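Local coordinates for Blr3880 protein (Bradyrhizobium japonicum, PDB 2OOD) that binds zinc and guanine and probably catalyses the hydrolytic deamination of guanine to xanthine and ammonia, at residues G78-P83 against K121-A126; Q84-G89 against R113-E118. All blocks are in the same frame, centred on the assembly; numbering follows the deposited sequence.

Interaction 1 of 2, residues G78-P83 against K121-A126; sequences GHIHLP and KRFLDA. With ZN (zinc ion), chain B; GUN (guanine), chain C.
The zinc ion is gripped by NE2 of His81 at 2.1 Å and by NE2 of His79 at 2.2 Å, two imidazoles from one short run of strand. Guanine N2 approaches the zinc to 2.0 Å, water 1 is a longer ligand, at 2.5 Å from the zinc, and His234 and Asp326 complete the site. Ile80, between the two histidines, turns the opposite way and meets Phe123 of helix 113-129. This alternation suits the strand: polar metal ligands on one side, hydrocarbon on the other.

Phe123 is the helix's part in the contact. Its CG stands anti to the backbone N (chi1 175°), which carries the ring out toward the strand end. Ile80 comes in at the ring edge, in its plane, with CB 3.9 Å from Phe123 CZ. Leu82 takes one face: its CA lies 4.0 Å from the centroid of the Phe123 ring, a CH-pi contact offset toward the rim, while Leu82 CD1 reaches Phe123 CB at 3.6 Å. A flat aromatic fits here because it can offer an edge and a face at once.

The His-X-His pattern at the end of the first barrel strand is a signature of the amidohydrolase superfamily, whose fold is a TIM-like barrel. Around it, strand 132-138 lies against Ile80 through Cys135 and Ala137, and helix 143-156 reaches Leu82 through Leu149.

Interaction 2 of 2, residues Q84-G89 against R113-E118; sequences QTRVLG and RNYARE
A single side-chain hydrogen bond, from Arg86 NH1 to Tyr115 OH at 2.9 Å, joins the loop 84-89 to the first turns of helix 113-129. Along the helix, Arg113 comes first and takes no part in the loop contact; its guanidinium forms salt bridges with Glu147 and Glu148 of helix 143-156. Asn114 OD1 takes a weak bond from Arg117 NH1 at 3.3 Å, a surface pairing one turn apart.

Tyr115 does the reaching. Its backbone N bonds Asp112 at the start of the helix, and its ring, edge-to-face with Tyr110, holds the hydroxyl out toward Arg86. The N-H of Arg86 NH1 meets that oxygen fairly straight, at 154°, with the oxygen in the guanidinium plane. Each group lies at the other's edge, near its plane, and the two planes are 28° apart. The same hydroxyl also bonds Glu106. Tyrosine suits this place: a rigid arm ending in one polar atom.

Ala116, small enough to lie close, packs on Val144 and Glu148. Glu118 lies near the guanidinium without touching it, OE1 being 6.1 Å from Arg86 NH1, and its OE2 forms a salt bridge with Arg122.

Arg86 projects from a type I turn, closed by Val87 N to Gln84 O, with an extended chain that spreads its nitrogens among several partners: NE to the Trp420 carbonyl and NH2 to Ser423 OG, both of the second subunit, and the guanidinium also makes a cation-pi contact with the Trp420 ring of that subunit. Cutting this residue back to alanine is likely to leave the Tyr115 hydroxyl with Glu106 but without this donor, and the subunit-bridging partners without their mate.

The arrangement belongs to the loop following the first strand of an amidohydrolase barrel, whose Arg86 and Val87 here meet the second subunit.

Overall arrangement
Following the chain from the N terminus, strand 70-81 delivers 78-83 to the zinc site and runs straight on into the turn and loop of 84-89. The chain then passes through helix 95-107 and enters helix 113-129, whose first turns return to 84-89: interaction 2 closes the inner, shorter loop. The next turns of the same helix meet the strand end, so interaction 1 closes the outer loop, and the two are nested rather than crossed. Their centres lie about 9 Å apart, and Phe123 packs on Thr85 between them. Together they fasten one helix to the buried strand end and to the turn at 84-89; both touch the second subunit.

Interaction 1 of 2, residues G78-P83 against K121-A126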
loop_
_atom_site.group_PDB
_atom_site.type_symbol
_atom_site.label_atom_id
_atom_site.label_comp_id
_atom_site.label_asym_id
_atom_site.label_seq_id
_atom_site.Cartn_x
_atom_site.Cartn_y
_atom_site.Cartn_z
ATOM N N GLY A 78 1.321 9.440 15.426
ATOM C CA GLY A 78 1.326 9.043 16.820
ATOM C C GLY A 78 1.966 7.727 17.204
ATOM O O GLY A 78 1.714 7.242 18.298
ATOM N N HIS A 79 2.808 7.146 16.357
ATOM C CA HIS A 79 3.396 5.868 16.717
ATOM C C HIS A 79 4.526 5.378 15.818
ATOM O O HIS A 79 4.269 4.622 14.885
ATOM C CB HIS A 79 2.287 4.821 16.732
ATOM C CG HIS A 79 2.643 3.558 17.448
ATOM N ND1 HIS A 79 2.133 3.245 18.686
ATOM C CD2 HIS A 79 3.434 2.520 17.093
ATOM C CE1 HIS A 79 2.590 2.063 19.063
ATOM N NE2 HIS A 79 3.382 1.602 18.113
ATOM N N ILE A 80 5.763 5.802 16.084
ATOM C CA ILE A 80 6.925 5.340 15.306
ATOM C C ILE A 80 7.964 4.803 16.267
ATOM O O ILE A 80 7.952 5.127 17.446
ATOM C CB ILE A 80 7.639 6.448 14.477
ATOM C CG1 ILE A 80 6.971 7.795 14.694
ATOM C CG2 ILE A 80 7.689 6.069 13.007
ATOM C CD1 ILE A 80 7.254 8.379 16.047
ATOM N N HIS A 81 8.866 3.979 15.750
ATOM C CA HIS A 81 9.942 3.393 16.539
ATOM C C HIS A 81 11.253 3.905 15.952
ATOM O O HIS A 81 11.720 3.402 14.932
ATOM C CB HIS A 81 9.900 1.863 16.445
ATOM C CG HIS A 81 8.799 1.224 17.235
ATOM N ND1 HIS A 81 8.936 0.887 18.562
ATOM C CD2 HIS A 81 7.559 0.820 16.871
ATOM C CE1 HIS A 81 7.829 0.299 18.982
ATOM N NE2 HIS A 81 6.976 0.245 17.976
ATOM N N LEU A 82 11.839 4.906 16.598
ATOM C CA LEU A 82 13.098 5.495 16.146
ATOM C C LEU A 82 14.191 4.488 15.775
ATOM O O LEU A 82 14.752 4.548 14.679
ATOM C CB LEU A 82 13.639 6.455 17.212
ATOM C CG LEU A 82 15.158 6.670 17.242
ATOM C CD1 LEU A 82 15.621 7.347 15.967
ATOM C CD2 LEU A 82 15.524 7.504 18.454
ATOM N N PRO A 83 14.509 3.551 16.684
ATOM C CA PRO A 83 15.549 2.561 16.406
ATOM C C PRO A 83 15.219 1.527 15.332
ATOM O O PRO A 83 16.027 0.644 15.059
ATOM C CB PRO A 83 15.793 1.932 17.774
ATOM C CG PRO A 83 14.439 1.965 18.379
ATOM C CD PRO A 83 13.930 3.337 18.022
ATOM N N LYS A 121 19.214 11.210 13.028
ATOM C CA LYS A 121 19.330 12.132 11.911
ATOM C C LYS A 121 18.507 11.621 10.729
ATOM O O LYS A 121 17.705 12.353 10.151
ATOM C CB LYS A 121 20.796 12.261 11.504
ATOM C CG LYS A 121 21.047 13.234 10.364
ATOM C CD LYS A 121 22.245 12.792 9.529
ATOM C CE LYS A 121 22.557 13.791 8.420
ATOM N NZ LYS A 121 21.361 14.128 7.584
ATOM N N ARG A 122 18.708 10.356 10.377
ATOM C CA ARG A 122 17.985 9.752 9.262
ATOM C C ARG A 122 16.499 9.598 9.562
ATOM O O ARG A 122 15.659 9.709 8.666
ATOM C CB ARG A 122 18.595 8.395 8.931
ATOM C CG ARG A 122 19.977 8.501 8.340
ATOM C CD ARG A 122 20.682 7.184 8.412
ATOM N NE ARG A 122 21.975 7.221 7.740
ATOM C CZ ARG A 122 22.138 7.378 6.428
ATOM N NH1 ARG A 122 21.085 7.518 5.632
ATOM N NH2 ARG A 122 23.362 7.382 5.912
ATOM N N PHE A 123 16.186 9.344 10.826
ATOM C CA PHE A 123 14.811 9.190 11.267
ATOM C C PHE A 123 14.043 10.488 11.016
ATOM O O PHE A 123 12.986 10.478 10.389
ATOM C CB PHE A 123 14.805 8.844 12.756
ATOM C CG PHE A 123 13.440 8.772 13.372
ATOM C CD1 PHE A 123 12.590 7.711 13.096
ATOM C CD2 PHE A 123 13.019 9.750 14.266
ATOM C CE1 PHE A 123 11.339 7.623 13.706
ATOM C CE2 PHE A 123 11.770 9.674 14.880
ATOM C CZ PHE A 123 10.931 8.605 14.598
ATOM N N LEU A 124 14.578 11.604 11.504
ATOM C CA LEU A 124 13.929 12.898 11.335
ATOM C C LEU A 124 13.928 13.386 9.885
ATOM O O LEU A 124 12.999 14.076 9.465
ATOM C CB LEU A 124 14.576 13.939 12.254
ATOM C CG LEU A 124 14.298 13.715 13.746
ATOM C CD1 LEU A 124 15.128 14.650 14.588
ATOM C CD2 LEU A 124 12.826 13.930 14.025
ATOM N N ASP A 125 14.957 13.040 9.115
ATOM C CA ASP A 125 14.989 13.452 7.711
ATOM C C ASP A 125 13.867 12.728 6.962
ATOM O O ASP A 125 13.126 13.340 6.202
ATOM C CB ASP A 125 16.329 13.106 7.048
ATOM C CG ASP A 125 17.476 13.974 7.533
ATOM O OD1 ASP A 125 17.238 14.962 8.256
ATOM O OD2 ASP A 125 18.630 13.663 7.175
ATOM N N ALA A 126 13.745 11.422 7.185
ATOM C CA ALA A 126 12.709 10.632 6.534
ATOM C C ALA A 126 11.322 11.166 6.873
ATOM O O ALA A 126 10.445 11.218 6.013
ATOM C CB ALA A 126 12.823 9.183 6.950
HETATM ZN ZN ZN B . 4.865 -0.001 17.845
HETATM N N9 GUN C . 5.378 -3.749 21.104
HETATM C C8 GUN C . 5.702 -5.043 21.338
HETATM N N7 GUN C . 5.658 -5.735 20.236
HETATM C C5 GUN C . 5.310 -4.930 19.210
HETATM C C6 GUN C . 5.107 -5.117 17.803
HETATM O O6 GUN C . 5.263 -6.221 17.267
HETATM N N1 GUN C . 4.741 -4.007 17.045
HETATM C C2 GUN C . 4.571 -2.763 17.634
HETATM N N2 GUN C . 4.218 -1.672 16.856
HETATM N N3 GUN C . 4.754 -2.583 18.930
HETATM C C4 GUN C . 5.114 -3.625 19.748
HETATM O O HOH W 1 5.959 -0.922 15.730
#

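Interaction 2 of 2, residues Q84-G89 against R113-E118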
loop_
_atom_site.group_PDB
_atom_site.type_symbol
_atom_site.label_atom_id
_atom_site.label_comp_id
_atom_site.label_asym_id
_atom_site.label_seq_id
_atom_site.Cartn_x
_atom_site.Cartn_y
_atom_site.Cartn_z
ATOM N N GLN A 84 14.047 1.632 14.718
ATOM C CA GLN A 84 13.672 0.684 13.679
ATOM C C GLN A 84 13.753 1.297 12.280
ATOM O O GLN A 84 13.407 0.657 11.279
ATOM C CB GLN A 84 12.272 0.153 13.950
ATOM C CG GLN A 84 12.226 -0.788 15.133
ATOM C CD GLN A 84 10.817 -1.168 15.517
ATOM O OE1 GLN A 84 9.961 -1.338 14.658
ATOM N NE2 GLN A 84 10.569 -1.318 16.811
ATOM N N THR A 85 14.238 2.536 12.228
ATOM C CA THR A 85 14.395 3.292 10.990
ATOM C C THR A 85 15.079 2.528 9.860
ATOM O O THR A 85 14.754 2.714 8.691
ATOM C CB THR A 85 15.222 4.578 11.241
ATOM O OG1 THR A 85 14.518 5.433 12.147
ATOM C CG2 THR A 85 15.486 5.316 9.940
ATOM N N ARG A 86 16.022 1.666 10.212
ATOM C CA ARG A 86 16.782 0.930 9.214
ATOM C C ARG A 86 16.277 -0.464 8.888
ATOM O O ARG A 86 16.757 -1.083 7.937
ATOM C CB ARG A 86 18.238 0.846 9.668
ATOM C CG ARG A 86 19.215 0.406 8.603
ATOM C CD ARG A 86 20.628 0.452 9.139
ATOM N NE ARG A 86 21.605 0.259 8.077
ATOM C CZ ARG A 86 22.921 0.240 8.262
ATOM N NH1 ARG A 86 23.420 0.401 9.480
ATOM N NH2 ARG A 86 23.737 0.068 7.226
ATOM N N VAL A 87 15.302 -0.955 9.649
ATOM C CA VAL A 87 14.791 -2.306 9.431
ATOM C C VAL A 87 13.279 -2.424 9.181
ATOM O O VAL A 87 12.647 -3.369 9.651
ATOM C CB VAL A 87 15.179 -3.209 10.632
ATOM C CG1 VAL A 87 16.687 -3.382 10.683
ATOM C CG2 VAL A 87 14.690 -2.587 11.935
ATOM N N LEU A 88 12.708 -1.507 8.407
ATOM C CA LEU A 88 11.272 -1.523 8.162
ATOM C C LEU A 88 10.656 -2.495 7.154
ATOM O O LEU A 88 9.509 -2.321 6.758
ATOM C CB LEU A 88 10.779 -0.109 7.831
ATOM C CG LEU A 88 11.523 0.858 6.907
ATOM C CD1 LEU A 88 12.197 0.147 5.778
ATOM C CD2 LEU A 88 10.522 1.852 6.370
ATOM N N GLY A 89 11.369 -3.529 6.745
ATOM C CA GLY A 89 10.768 -4.442 5.792
ATOM C C GLY A 89 11.184 -5.863 6.069
ATOM O O GLY A 89 11.401 -6.630 5.138
ATOM N N ARG A 113 26.374 5.779 21.102
ATOM C CA ARG A 113 25.894 7.124 20.797
ATOM C C ARG A 113 26.123 7.617 19.373
ATOM O O ARG A 113 25.367 8.458 18.883
ATOM C CB ARG A 113 26.475 8.127 21.785
ATOM C CG ARG A 113 25.830 9.487 21.698
ATOM C CD ARG A 113 26.453 10.427 22.701
ATOM N NE ARG A 113 26.248 9.987 24.080
ATOM C CZ ARG A 113 25.076 9.994 24.708
ATOM N NH1 ARG A 113 23.980 10.415 24.087
ATOM N NH2 ARG A 113 25.000 9.598 25.971
ATOM N N ASN A 114 27.151 7.111 18.702
ATOM C CA ASN A 114 27.408 7.530 17.329
ATOM C C ASN A 114 26.330 6.997 16.397
ATOM O O ASN A 114 25.813 7.726 15.547
ATOM C CB ASN A 114 28.781 7.046 16.860
ATOM C CG ASN A 114 29.915 7.824 17.495
ATOM O OD1 ASN A 114 30.058 9.032 17.277
ATOM N ND2 ASN A 114 30.723 7.139 18.296
ATOM N N TYR A 115 25.995 5.721 16.563
ATOM C CA TYR A 115 24.963 5.080 15.753
ATOM C C TYR A 115 23.624 5.742 16.054
ATOM O O TYR A 115 22.848 6.028 15.156
ATOM C CB TYR A 115 24.877 3.594 16.090
ATOM C CG TYR A 115 24.185 2.760 15.048
ATOM C CD1 TYR A 115 24.873 2.279 13.951
ATOM C CD2 TYR A 115 22.841 2.444 15.161
ATOM C CE1 TYR A 115 24.246 1.497 12.987
ATOM C CE2 TYR A 115 22.197 1.662 14.200
ATOM C CZ TYR A 115 22.910 1.189 13.116
ATOM O OH TYR A 115 22.296 0.387 12.166
ATOM N N ALA A 116 23.362 5.981 17.332
ATOM C CA ALA A 116 22.121 6.605 17.752
ATOM C C ALA A 116 21.979 7.973 17.107
ATOM O O ALA A 116 20.905 8.338 16.623
ATOM C CB ALA A 116 22.085 6.738 19.268
ATOM N N ARG A 117 23.070 8.734 17.106
ATOM C CA ARG A 117 23.053 10.072 16.524
ATOM C C ARG A 117 22.751 10.031 15.025
ATOM O O ARG A 117 22.026 10.882 14.507
ATOM C CB ARG A 117 24.386 10.779 16.770
ATOM C CG ARG A 117 24.402 12.203 16.250
ATOM C CD ARG A 117 25.778 12.837 16.360
ATOM N NE ARG A 117 26.194 12.997 17.747
ATOM C CZ ARG A 117 27.251 12.396 18.284
ATOM N NH1 ARG A 117 28.001 11.584 17.542
ATOM N NH2 ARG A 117 27.570 12.618 19.557
ATOM N N GLU A 118 23.301 9.040 14.329
ATOM C CA GLU A 118 23.064 8.920 12.897
ATOM C C GLU A 118 21.633 8.469 12.601
ATOM O O GLU A 118 21.000 8.974 11.671
ATOM C CB GLU A 118 24.038 7.937 12.272
ATOM C CG GLU A 118 24.497 8.388 10.908
ATOM C CD GLU A 118 24.674 7.233 9.945
ATOM O OE1 GLU A 118 25.273 6.200 10.346
ATOM O OE2 GLU A 118 24.217 7.371 8.781
#